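Side-chain contact in cell shape-determining protein MreC (PDB 2QF4), which helps to form and maintain cell shape, probably as part of the elongasome that synthesizes peripheral peptidoglycan: residues A[59-64]-A[161-166]. Sequence-based numbering, arbitrary orientation.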
loop_
_atom_site.group_PDB
_atom_site.type_symbol
_atom_site.label_atom_id
_atom_site.label_comp_id
_atom_site.label_asym_id
_atom_site.label_seq_id
_atom_site.Cartn_x
_atom_site.Cartn_y
_atom_site.Cartn_z
ATOM N N THR A 59 -17.114 -2.813 -2.035
ATOM C CA THR A 59 -15.713 -3.159 -2.220
ATOM C C THR A 59 -15.096 -3.372 -0.838
ATOM O O THR A 59 -15.315 -2.598 0.072
ATOM C CB THR A 59 -14.937 -2.011 -2.915
ATOM O OG1 THR A 59 -15.496 -1.791 -4.205
ATOM C CG2 THR A 59 -13.458 -2.326 -3.105
ATOM N N ILE A 60 -14.323 -4.436 -0.681
ATOM C CA ILE A 60 -13.574 -4.677 0.543
ATOM C C ILE A 60 -12.110 -4.251 0.319
ATOM O O ILE A 60 -11.490 -4.571 -0.714
ATOM C CB ILE A 60 -13.614 -6.152 0.992
ATOM C CG1 ILE A 60 -15.077 -6.626 1.128
ATOM C CG2 ILE A 60 -12.832 -6.304 2.316
ATOM C CD1 ILE A 60 -15.212 -8.070 1.620
ATOM N N VAL A 61 -11.599 -3.517 1.293
ATOM C CA VAL A 61 -10.240 -3.001 1.305
ATOM C C VAL A 61 -9.465 -3.680 2.432
ATOM O O VAL A 61 -9.896 -3.657 3.583
ATOM C CB VAL A 61 -10.224 -1.482 1.520
ATOM C CG1 VAL A 61 -8.790 -0.944 1.749
ATOM C CG2 VAL A 61 -10.894 -0.781 0.346
ATOM N N ASN A 62 -8.339 -4.308 2.090
ATOM C CA ASN A 62 -7.430 -4.917 3.044
ATOM C C ASN A 62 -6.457 -3.880 3.534
ATOM O O ASN A 62 -5.743 -3.264 2.732
ATOM C CB ASN A 62 -6.678 -6.040 2.383
ATOM C CG ASN A 62 -5.957 -6.878 3.381
ATOM O OD1 ASN A 62 -4.747 -6.990 3.331
ATOM N ND2 ASN A 62 -6.682 -7.417 4.334
ATOM N N LEU A 63 -6.446 -3.650 4.838
ATOM C CA LEU A 63 -5.628 -2.575 5.360
ATOM C C LEU A 63 -4.140 -2.962 5.421
ATOM O O LEU A 63 -3.769 -4.119 5.557
ATOM C CB LEU A 63 -6.140 -2.110 6.740
ATOM C CG LEU A 63 -7.563 -1.503 6.718
ATOM C CD1 LEU A 63 -7.995 -1.145 8.149
ATOM C CD2 LEU A 63 -7.627 -0.241 5.869
ATOM N N LEU A 64 -3.298 -1.947 5.456
ATOM C CA LEU A 64 -1.851 -2.162 5.534
ATOM C C LEU A 64 -1.349 -2.618 6.889
ATOM O O LEU A 64 -0.193 -3.015 7.014
ATOM C CB LEU A 64 -1.105 -0.867 5.184
ATOM C CG LEU A 64 -1.223 -0.346 3.754
ATOM C CD1 LEU A 64 -0.280 0.867 3.608
ATOM C CD2 LEU A 64 -0.919 -1.409 2.700
ATOM N N ILE A 161 -13.149 6.743 1.782
ATOM C CA ILE A 161 -11.903 6.226 1.233
ATOM C C ILE A 161 -11.926 6.444 -0.264
ATOM O O ILE A 161 -12.950 6.298 -0.894
ATOM C CB ILE A 161 -11.780 4.730 1.552
ATOM C CG1 ILE A 161 -11.731 4.497 3.066
ATOM C CG2 ILE A 161 -10.593 4.080 0.846
ATOM C CD1 ILE A 161 -10.540 5.057 3.798
ATOM N N GLU A 162 -10.777 6.799 -0.817
ATOM C CA GLU A 162 -10.630 6.926 -2.250
ATOM C C GLU A 162 -9.891 5.734 -2.840
ATOM O O GLU A 162 -8.783 5.420 -2.450
ATOM C CB GLU A 162 -9.881 8.215 -2.576
ATOM C CG GLU A 162 -9.828 8.498 -4.075
ATOM C CD GLU A 162 -9.143 9.793 -4.395
ATOM O OE1 GLU A 162 -9.184 10.727 -3.579
ATOM O OE2 GLU A 162 -8.600 9.912 -5.484
ATOM N N LEU A 163 -10.518 5.050 -3.775
ATOM C CA LEU A 163 -9.891 3.979 -4.542
ATOM C C LEU A 163 -9.240 4.602 -5.767
ATOM O O LEU A 163 -9.779 5.523 -6.384
ATOM C CB LEU A 163 -10.942 2.979 -5.002
ATOM C CG LEU A 163 -11.749 2.280 -3.919
ATOM C CD1 LEU A 163 -12.732 1.331 -4.567
ATOM C CD2 LEU A 163 -10.817 1.603 -2.887
ATOM N N VAL A 164 -8.053 4.098 -6.124
ATOM C CA VAL A 164 -7.257 4.675 -7.233
ATOM C C VAL A 164 -6.669 3.503 -8.021
ATOM O O VAL A 164 -6.036 2.603 -7.471
ATOM C CB VAL A 164 -6.118 5.576 -6.710
ATOM C CG1 VAL A 164 -5.318 6.229 -7.857
ATOM C CG2 VAL A 164 -6.635 6.696 -5.776
ATOM N N GLY A 165 -6.849 3.536 -9.336
ATOM C CA GLY A 165 -6.262 2.546 -10.239
ATOM C C GLY A 165 -5.639 3.209 -11.458
ATOM O O GLY A 165 -5.947 4.326 -11.781
ATOM N N ASN A 166 -4.735 2.509 -12.120
ATOM C CA ASN A 166 -4.118 2.991 -13.337
ATOM C C ASN A 166 -5.156 2.928 -14.425
ATOM O O ASN A 166 -5.814 1.921 -14.566
ATOM C CB ASN A 166 -2.933 2.068 -13.689
ATOM C CG ASN A 166 -1.963 2.691 -14.637
ATOM O OD1 ASN A 166 -2.347 3.315 -15.624
ATOM N ND2 ASN A 166 -0.697 2.468 -14.392
#
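Leu163 meets Thr59 and Val61 across the interior of a barrel, each of its two methyls serving a different partner. The contact is van der Waals packing, mostly methyl on methyl, and no hydrogen bond joins 59-64 to 161-166. CD1 of Leu163 approaches CG2 of Thr59 at 4.0 Å, the two methyl ends facing one another tip to tip. The other branch, CD2, lies 4.0 Å from CG2 of Val61, and here the two side chains run alongside, pointing opposite ways. Thr59 can offer a methyl because CG2 stands anti to its own backbone N, while OG1, anti to the carbonyl carbon, lies beside the backbone N and still borders the same leucine methyl. The buried hydroxyl is satisfied by the carbonyl oxygen of Ala29, to which OG1 is hydrogen-bonded.

The backbones stay well apart, with CA of Val61 and CA of Leu163 separated by 9.1 Å, too far for strand pairing. Leu27 and Met39 also touch Leu163, and Ala41 touches Val61. The contact thus illustrates how one of the domain's two six-stranded antiparallel barrels fills its core: strands 59-63 and 160-166, three places apart, converge inside, as expected of the alpha-lytic-protease-like fold of MreC's major periplasmic domain.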